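Local coordinates for protein cytochrome c2 iso-2 (Rhodospirillum centenum, PDB 1JDL) that carries electrons through a covalently bound haem, serving as electron donor to oxidised bacteriochlorophyll in photosynthesis and possibly also acting in respiration, at residues H19-D24 with V112-Q117; I37-G42 with F47-I52. All coordinates share one frame; numbering follows the deposited sequence.

Interaction 1. Residues H19-D24 with V112-Q117. With HEM (protoporphyrin IX containing Fe), chain B.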
loop_
_atom_site.group_PDB
_atom_site.type_symbol
_atom_site.label_atom_id
_atom_site.label_comp_id
_atom_site.label_asym_id
_atom_site.label_seq_id
_atom_site.Cartn_x
_atom_site.Cartn_y
_atom_site.Cartn_z
ATOM N N HIS A 19 10.128 -2.389 2.798
ATOM C CA HIS A 19 9.075 -3.107 3.508
ATOM C C HIS A 19 9.486 -4.500 3.937
ATOM O O HIS A 19 10.339 -5.130 3.317
ATOM C CB HIS A 19 7.849 -3.267 2.619
ATOM C CG HIS A 19 7.144 -1.989 2.306
ATOM N ND1 HIS A 19 6.375 -1.316 3.231
ATOM C CD2 HIS A 19 7.032 -1.298 1.148
ATOM C CE1 HIS A 19 5.813 -0.271 2.654
ATOM N NE2 HIS A 19 6.194 -0.238 1.389
ATOM N N ARG A 20 8.841 -4.974 4.995
ATOM C CA ARG A 20 9.070 -6.310 5.524
ATOM C C ARG A 20 7.717 -6.976 5.734
ATOM O O ARG A 20 6.715 -6.305 5.985
ATOM C CB ARG A 20 9.819 -6.235 6.858
ATOM C CG ARG A 20 11.272 -5.825 6.727
ATOM C CD ARG A 20 12.148 -7.007 6.350
ATOM N NE ARG A 20 13.529 -6.604 6.103
ATOM C CZ ARG A 20 13.920 -5.920 5.033
ATOM N NH1 ARG A 20 13.032 -5.569 4.114
ATOM N NH2 ARG A 20 15.195 -5.584 4.883
ATOM N N VAL A 21 7.692 -8.298 5.603
ATOM C CA VAL A 21 6.483 -9.082 5.815
ATOM C C VAL A 21 6.918 -10.301 6.620
ATOM O O VAL A 21 8.102 -10.620 6.663
ATOM C CB VAL A 21 5.844 -9.550 4.485
ATOM C CG1 VAL A 21 5.302 -8.351 3.721
ATOM C CG2 VAL A 21 6.867 -10.304 3.644
ATOM N N GLY A 22 5.968 -10.969 7.261
ATOM C CA GLY A 22 6.299 -12.142 8.052
ATOM C C GLY A 22 6.144 -11.897 9.540
ATOM O O GLY A 22 5.738 -10.807 9.948
ATOM N N PRO A 23 6.464 -12.893 10.386
ATOM C CA PRO A 23 6.343 -12.744 11.840
ATOM C C PRO A 23 7.247 -11.661 12.421
ATOM O O PRO A 23 8.425 -11.566 12.079
ATOM C CB PRO A 23 6.686 -14.143 12.359
ATOM C CG PRO A 23 7.639 -14.659 11.333
ATOM C CD PRO A 23 6.986 -14.226 10.036
ATOM N N ASP A 24 6.681 -10.846 13.304
ATOM C CA ASP A 24 7.418 -9.756 13.932
ATOM C C ASP A 24 8.137 -8.881 12.905
ATOM O O ASP A 24 9.273 -8.453 13.123
ATOM C CB ASP A 24 8.431 -10.307 14.942
ATOM C CG ASP A 24 7.768 -11.055 16.085
ATOM O OD1 ASP A 24 6.906 -10.461 16.769
ATOM O OD2 ASP A 24 8.111 -12.238 16.300
ATOM N N VAL A 112 0.437 -8.919 -5.034
ATOM C CA VAL A 112 -0.736 -8.859 -4.164
ATOM C C VAL A 112 -1.120 -10.280 -3.734
ATOM O O VAL A 112 -1.530 -10.503 -2.594
ATOM C CB VAL A 112 -1.919 -8.171 -4.877
ATOM C CG1 VAL A 112 -3.200 -8.330 -4.069
ATOM C CG2 VAL A 112 -1.604 -6.692 -5.052
ATOM N N ALA A 113 -0.978 -11.245 -4.638
ATOM C CA ALA A 113 -1.289 -12.632 -4.299
ATOM C C ALA A 113 -0.342 -13.081 -3.186
ATOM O O ALA A 113 -0.719 -13.849 -2.299
ATOM C CB ALA A 113 -1.127 -13.527 -5.529
ATOM N N TYR A 114 0.892 -12.589 -3.235
ATOM C CA TYR A 114 1.893 -12.917 -2.227
ATOM C C TYR A 114 1.520 -12.278 -0.884
ATOM O O TYR A 114 1.579 -12.924 0.167
ATOM C CB TYR A 114 3.269 -12.417 -2.685
ATOM C CG TYR A 114 4.372 -12.605 -1.670
ATOM C CD1 TYR A 114 4.799 -13.880 -1.296
ATOM C CD2 TYR A 114 4.988 -11.506 -1.079
ATOM C CE1 TYR A 114 5.810 -14.053 -0.358
ATOM C CE2 TYR A 114 6.000 -11.668 -0.140
ATOM C CZ TYR A 114 6.407 -12.942 0.216
ATOM O OH TYR A 114 7.412 -13.101 1.144
ATOM N N LEU A 115 1.119 -11.012 -0.927
ATOM C CA LEU A 115 0.744 -10.289 0.283
ATOM C C LEU A 115 -0.474 -10.899 0.964
ATOM O O LEU A 115 -0.603 -10.826 2.182
ATOM C CB LEU A 115 0.457 -8.820 -0.038
ATOM C CG LEU A 115 1.672 -7.977 -0.428
ATOM C CD1 LEU A 115 1.221 -6.590 -0.872
ATOM C CD2 LEU A 115 2.624 -7.885 0.753
ATOM N N LYS A 116 -1.366 -11.489 0.176
ATOM C CA LYS A 116 -2.578 -12.098 0.720
ATOM C C LYS A 116 -2.262 -13.282 1.624
ATOM O O LYS A 116 -3.076 -13.660 2.467
ATOM C CB LYS A 116 -3.504 -12.555 -0.409
ATOM C CG LYS A 116 -4.128 -11.424 -1.206
ATOM C CD LYS A 116 -5.114 -11.947 -2.247
ATOM C CE LYS A 116 -6.426 -12.400 -1.617
ATOM N NZ LYS A 116 -6.258 -13.517 -0.647
ATOM N N GLN A 117 -1.081 -13.865 1.442
ATOM C CA GLN A 117 -0.657 -15.008 2.247
ATOM C C GLN A 117 -0.343 -14.626 3.686
ATOM O O GLN A 117 -0.264 -15.490 4.563
ATOM C CB GLN A 117 0.586 -15.654 1.635
ATOM C CG GLN A 117 0.373 -16.277 0.272
ATOM C CD GLN A 117 1.625 -16.958 -0.239
ATOM O OE1 GLN A 117 2.667 -16.321 -0.400
ATOM N NE2 GLN A 117 1.532 -18.259 -0.491
HETATM C CHA HEM B . 3.435 2.657 1.899
HETATM C CHB HEM B . 3.093 -1.321 -0.807
HETATM C CHC HEM B . 7.602 -0.604 -2.391
HETATM C CHD HEM B . 8.100 3.016 0.709
HETATM C C1A HEM B . 2.924 1.532 1.249
HETATM C C2A HEM B . 1.553 1.088 1.345
HETATM C C3A HEM B . 1.470 -0.029 0.573
HETATM C C4A HEM B . 2.784 -0.266 0.025
HETATM C CMA HEM B . 0.225 -0.853 0.281
HETATM C CAA HEM B . 0.487 1.683 2.274
HETATM C CBA HEM B . 0.599 0.955 3.613
HETATM C CGA HEM B . -0.312 1.512 4.710
HETATM O O1A HEM B . -1.138 2.405 4.436
HETATM O O2A HEM B . -0.203 1.039 5.860
HETATM C C1B HEM B . 4.313 -1.478 -1.450
HETATM C C2B HEM B . 4.621 -2.542 -2.374
HETATM C C3B HEM B . 5.798 -2.182 -2.969
HETATM C C4B HEM B . 6.312 -1.087 -2.239
HETATM C CMB HEM B . 3.782 -3.796 -2.577
HETATM C CAB HEM B . 6.334 -2.531 -4.226
HETATM C CBB HEM B . 5.716 -3.400 -5.308
HETATM C C1C HEM B . 8.114 0.471 -1.724
HETATM C C2C HEM B . 9.460 0.982 -1.884
HETATM C C3C HEM B . 9.520 2.094 -1.133
HETATM C C4C HEM B . 8.316 2.120 -0.326
HETATM C CMC HEM B . 10.577 0.357 -2.723
HETATM C CAC HEM B . 10.428 3.174 -1.192
HETATM C CBC HEM B . 11.728 3.324 -1.976
HETATM C C1D HEM B . 6.902 3.190 1.364
HETATM C C2D HEM B . 6.653 4.244 2.319
HETATM C C3D HEM B . 5.317 4.205 2.606
HETATM C C4D HEM B . 4.767 3.092 1.825
HETATM C CMD HEM B . 7.664 5.262 2.855
HETATM C CAD HEM B . 4.544 5.202 3.474
HETATM C CBD HEM B . 4.015 6.289 2.532
HETATM C CGD HEM B . 3.338 7.443 3.245
HETATM O O1D HEM B . 2.917 8.390 2.546
HETATM O O2D HEM B . 3.220 7.414 4.489
HETATM N NA HEM B . 3.671 0.710 0.423
HETATM N NB HEM B . 5.359 -0.585 -1.355
HETATM N NC HEM B . 7.407 1.190 -0.777
HETATM N ND HEM B . 5.754 2.476 1.064
HETATM FE FE HEM B . 5.542 0.968 -0.198
#

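Interaction 2. Residues I37-G42 with F47-I52. With HEM (protoporphyrin IX containing Fe), chain B.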
loop_
_atom_site.group_PDB
_atom_site.type_symbol
_atom_site.label_atom_id
_atom_site.label_comp_id
_atom_site.label_asym_id
_atom_site.label_seq_id
_atom_site.Cartn_x
_atom_site.Cartn_y
_atom_site.Cartn_z
ATOM N N ILE A 37 -3.740 -6.531 4.118
ATOM C CA ILE A 37 -4.985 -6.744 3.382
ATOM C C ILE A 37 -6.215 -6.366 4.208
ATOM O O ILE A 37 -6.430 -6.876 5.315
ATOM C CB ILE A 37 -5.124 -8.208 2.918
ATOM C CG1 ILE A 37 -3.880 -8.628 2.134
ATOM C CG2 ILE A 37 -6.375 -8.361 2.059
ATOM C CD1 ILE A 37 -3.656 -7.857 0.847
ATOM N N ASP A 38 -7.014 -5.461 3.650
ATOM C CA ASP A 38 -8.232 -4.959 4.280
ATOM C C ASP A 38 -7.949 -4.049 5.479
ATOM O O ASP A 38 -8.865 -3.657 6.201
ATOM C CB ASP A 38 -9.131 -6.119 4.713
ATOM C CG ASP A 38 -10.489 -5.650 5.187
ATOM O OD1 ASP A 38 -11.206 -5.000 4.394
ATOM O OD2 ASP A 38 -10.838 -5.926 6.353
ATOM N N ARG A 39 -6.679 -3.717 5.685
ATOM C CA ARG A 39 -6.278 -2.844 6.788
ATOM C C ARG A 39 -6.523 -1.391 6.382
ATOM O O ARG A 39 -6.295 -1.022 5.228
ATOM C CB ARG A 39 -4.787 -3.047 7.101
ATOM C CG ARG A 39 -4.275 -2.301 8.337
ATOM C CD ARG A 39 -2.833 -2.698 8.681
ATOM N NE ARG A 39 -1.831 -2.029 7.849
ATOM C CZ ARG A 39 -0.572 -2.446 7.716
ATOM N NH1 ARG A 39 -0.166 -3.535 8.355
ATOM N NH2 ARG A 39 0.286 -1.775 6.957
ATOM N N GLN A 40 -7.000 -0.570 7.315
ATOM C CA GLN A 40 -7.234 0.842 7.010
ATOM C C GLN A 40 -5.881 1.475 6.693
ATOM O O GLN A 40 -4.897 1.221 7.390
ATOM C CB GLN A 40 -7.857 1.565 8.204
ATOM C CG GLN A 40 -8.120 3.050 7.953
ATOM C CD GLN A 40 -8.648 3.764 9.182
ATOM O OE1 GLN A 40 -9.600 3.310 9.810
ATOM N NE2 GLN A 40 -8.035 4.891 9.526
ATOM N N ALA A 41 -5.826 2.292 5.645
ATOM C CA ALA A 41 -4.569 2.931 5.271
ATOM C C ALA A 41 -4.071 3.838 6.392
ATOM O O ALA A 41 -4.864 4.487 7.073
ATOM C CB ALA A 41 -4.749 3.746 3.978
ATOM N N GLY A 42 -2.756 3.855 6.592
ATOM C CA GLY A 42 -2.154 4.709 7.604
ATOM C C GLY A 42 -2.377 4.353 9.061
ATOM O O GLY A 42 -2.448 5.247 9.908
ATOM N N PHE A 47 4.368 3.610 12.904
ATOM C CA PHE A 47 4.909 4.215 11.696
ATOM C C PHE A 47 4.411 5.643 11.525
ATOM O O PHE A 47 3.252 5.937 11.809
ATOM C CB PHE A 47 4.531 3.401 10.460
ATOM C CG PHE A 47 5.188 3.890 9.208
ATOM C CD1 PHE A 47 6.515 3.568 8.932
ATOM C CD2 PHE A 47 4.502 4.727 8.332
ATOM C CE1 PHE A 47 7.154 4.078 7.801
ATOM C CE2 PHE A 47 5.129 5.244 7.200
ATOM C CZ PHE A 47 6.457 4.922 6.932
ATOM N N ASN A 48 5.292 6.529 11.067
ATOM C CA ASN A 48 4.910 7.921 10.852
ATOM C C ASN A 48 4.599 8.174 9.384
ATOM O O ASN A 48 5.493 8.353 8.552
ATOM C CB ASN A 48 6.008 8.867 11.342
ATOM C CG ASN A 48 6.070 8.940 12.852
ATOM O OD1 ASN A 48 5.039 9.057 13.520
ATOM N ND2 ASN A 48 7.278 8.883 13.401
ATOM N N TYR A 49 3.303 8.174 9.092
ATOM C CA TYR A 49 2.772 8.371 7.752
ATOM C C TYR A 49 2.731 9.818 7.286
ATOM O O TYR A 49 2.784 10.746 8.091
ATOM C CB TYR A 49 1.346 7.831 7.697
ATOM C CG TYR A 49 1.244 6.332 7.772
ATOM C CD1 TYR A 49 1.352 5.551 6.621
ATOM C CD2 TYR A 49 1.014 5.693 8.989
ATOM C CE1 TYR A 49 1.222 4.161 6.681
ATOM C CE2 TYR A 49 0.888 4.311 9.061
ATOM C CZ TYR A 49 0.985 3.553 7.907
ATOM O OH TYR A 49 0.795 2.197 7.978
ATOM N N SER A 50 2.619 9.995 5.975
ATOM C CA SER A 50 2.496 11.323 5.392
ATOM C C SER A 50 1.064 11.749 5.710
ATOM O O SER A 50 0.217 10.908 6.025
ATOM C CB SER A 50 2.669 11.262 3.878
ATOM O OG SER A 50 1.637 10.479 3.300
ATOM N N ALA A 51 0.787 13.044 5.625
ATOM C CA ALA A 51 -0.554 13.528 5.898
ATOM C C ALA A 51 -1.555 12.924 4.913
ATOM O O ALA A 51 -2.663 12.565 5.292
ATOM C CB ALA A 51 -0.588 15.046 5.810
ATOM N N ILE A 52 -1.157 12.808 3.649
ATOM C CA ILE A 52 -2.052 12.269 2.634
ATOM C C ILE A 52 -2.394 10.782 2.815
ATOM O O ILE A 52 -3.539 10.385 2.602
ATOM C CB ILE A 52 -1.485 12.552 1.205
ATOM C CG1 ILE A 52 -2.602 12.441 0.161
ATOM C CG2 ILE A 52 -0.310 11.642 0.905
ATOM C CD1 ILE A 52 -3.105 11.060 -0.084
HETATM C CHA HEM B . 3.435 2.657 1.899
HETATM C CHB HEM B . 3.093 -1.321 -0.807
HETATM C CHC HEM B . 7.602 -0.604 -2.391
HETATM C CHD HEM B . 8.100 3.016 0.709
HETATM C C1A HEM B . 2.924 1.532 1.249
HETATM C C2A HEM B . 1.553 1.088 1.345
HETATM C C3A HEM B . 1.470 -0.029 0.573
HETATM C C4A HEM B . 2.784 -0.266 0.025
HETATM C CMA HEM B . 0.225 -0.853 0.281
HETATM C CAA HEM B . 0.487 1.683 2.274
HETATM C CBA HEM B . 0.599 0.955 3.613
HETATM C CGA HEM B . -0.312 1.512 4.710
HETATM O O1A HEM B . -1.138 2.405 4.436
HETATM O O2A HEM B . -0.203 1.039 5.860
HETATM C C1B HEM B . 4.313 -1.478 -1.450
HETATM C C2B HEM B . 4.621 -2.542 -2.374
HETATM C C3B HEM B . 5.798 -2.182 -2.969
HETATM C C4B HEM B . 6.312 -1.087 -2.239
HETATM C CMB HEM B . 3.782 -3.796 -2.577
HETATM C CAB HEM B . 6.334 -2.531 -4.226
HETATM C CBB HEM B . 5.716 -3.400 -5.308
HETATM C C1C HEM B . 8.114 0.471 -1.724
HETATM C C2C HEM B . 9.460 0.982 -1.884
HETATM C C3C HEM B . 9.520 2.094 -1.133
HETATM C C4C HEM B . 8.316 2.120 -0.326
HETATM C CMC HEM B . 10.577 0.357 -2.723
HETATM C CAC HEM B . 10.428 3.174 -1.192
HETATM C CBC HEM B . 11.728 3.324 -1.976
HETATM C C1D HEM B . 6.902 3.190 1.364
HETATM C C2D HEM B . 6.653 4.244 2.319
HETATM C C3D HEM B . 5.317 4.205 2.606
HETATM C C4D HEM B . 4.767 3.092 1.825
HETATM C CMD HEM B . 7.664 5.262 2.855
HETATM C CAD HEM B . 4.544 5.202 3.474
HETATM C CBD HEM B . 4.015 6.289 2.532
HETATM C CGD HEM B . 3.338 7.443 3.245
HETATM O O1D HEM B . 2.917 8.390 2.546
HETATM O O2D HEM B . 3.220 7.414 4.489
HETATM N NA HEM B . 3.671 0.710 0.423
HETATM N NB HEM B . 5.359 -0.585 -1.355
HETATM N NC HEM B . 7.407 1.190 -0.777
HETATM N ND HEM B . 5.754 2.476 1.064
HETATM FE FE HEM B . 5.542 0.968 -0.198
#

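Interaction 1. Residues H19-D24 with V112-Q117
Val-21, two residues past the His-19 that ends the CXXCH haem motif, sets its two methyl groups against Tyr-114 and Leu-115 on the C-terminal helix of the class I cytochrome c fold. The valine side chain points at the helix and divides its contacts. CG1, anti to the carbonyl carbon (chi1 -68°), meets Leu-115 CD2 at 4.0 Å, the two side chains crossing at about a right angle. CG2 instead meets the far end of the tyrosine, 3.8 Å from Tyr-114 OH, and approaches the ring obliquely. Tyr-114 gets there because its CG is anti to the backbone N (chi1 175°), which carries the phenol from the flank of the helix to the loop; its ring also meets Phe-12 and stands edge-to-face with Phe-118. No hydrogen bond joins the segments; they meet by van der Waals contact of the valine methyls and bury just 98 Å² in all. Leu-115 reaches the haem as well, with CD1 4.2 Å from the HEM methyl CMB. On the loop side, His-19 holds the iron as an axial ligand opposite Met-98; its ND1 is hydrogen-bonded to Pro-31 O, which, with the iron bond, probably helps to fix the imidazole's rotation. Its other nitrogen, His-19 NE2, lies 2.1 Å from HEM FE.

Interaction 2. Residues I37-G42 with F47-I52
Tyr-49 lays one ring face over Gly-42 in the haem-propionate pocket of this class I cytochrome c. Its CB lies 3.7 Å from HEM O2D, an oxygen of one propionate. From there CG, anti to the carbonyl carbon (chi1 -70°), turns the ring across the glycine: Gly-42 CA sits 3.3 Å from the ring centroid in a CH-pi contact, 10° off the normal. Over this same face CE2 comes within 3.3 Å of Gly-42 C. Phe-47 CD2 lies over the opposite face, so the phenol is sandwiched. Along one edge CD1 passes HEM O2D, while CE1 nears HEM O2A of the other propionate. At the tip, Tyr-49 OH donates to HEM O2A at 2.6 Å and is also hydrogen-bonded to Ala-44 N. Replacing the tyrosine by a phenylalanine would probably leave HEM O2A and Ala-44 N each without this hydroxyl partner, even if its ring kept the place over Gly-42. HEM O2A, near the plane of the guanidinium, also takes a bond from Arg-39 NH2, and Gly-42 N donates to HEM O1A. Ser-50, the N-cap of helix 51-58, grips the propionate of HEM O2D and HEM O1D twice: its N donates to HEM O2D, and Ser-50 OG to HEM O1D at 2.6 Å.

From the N terminus the chain runs through helix 5-11 into the long loop that holds all of 19-24, 37-42 and the start of 47-52. Interaction 2 closes a short loop, with four residues between its segments, that leads into the start of helix 51-58. Interaction 1 closes only when helix 105-115 returns to 19-24, so its 87-residue loop contains interaction 2 entirely; the two nest and do not cross. Their centres lie about 16 Å apart, yet they meet where Ile-37 CG1 packs 3.9 Å from Leu-115 O. The haem is shared: 19-24 supplies an axial ligand, while the segments of interaction 2 hold its propionates.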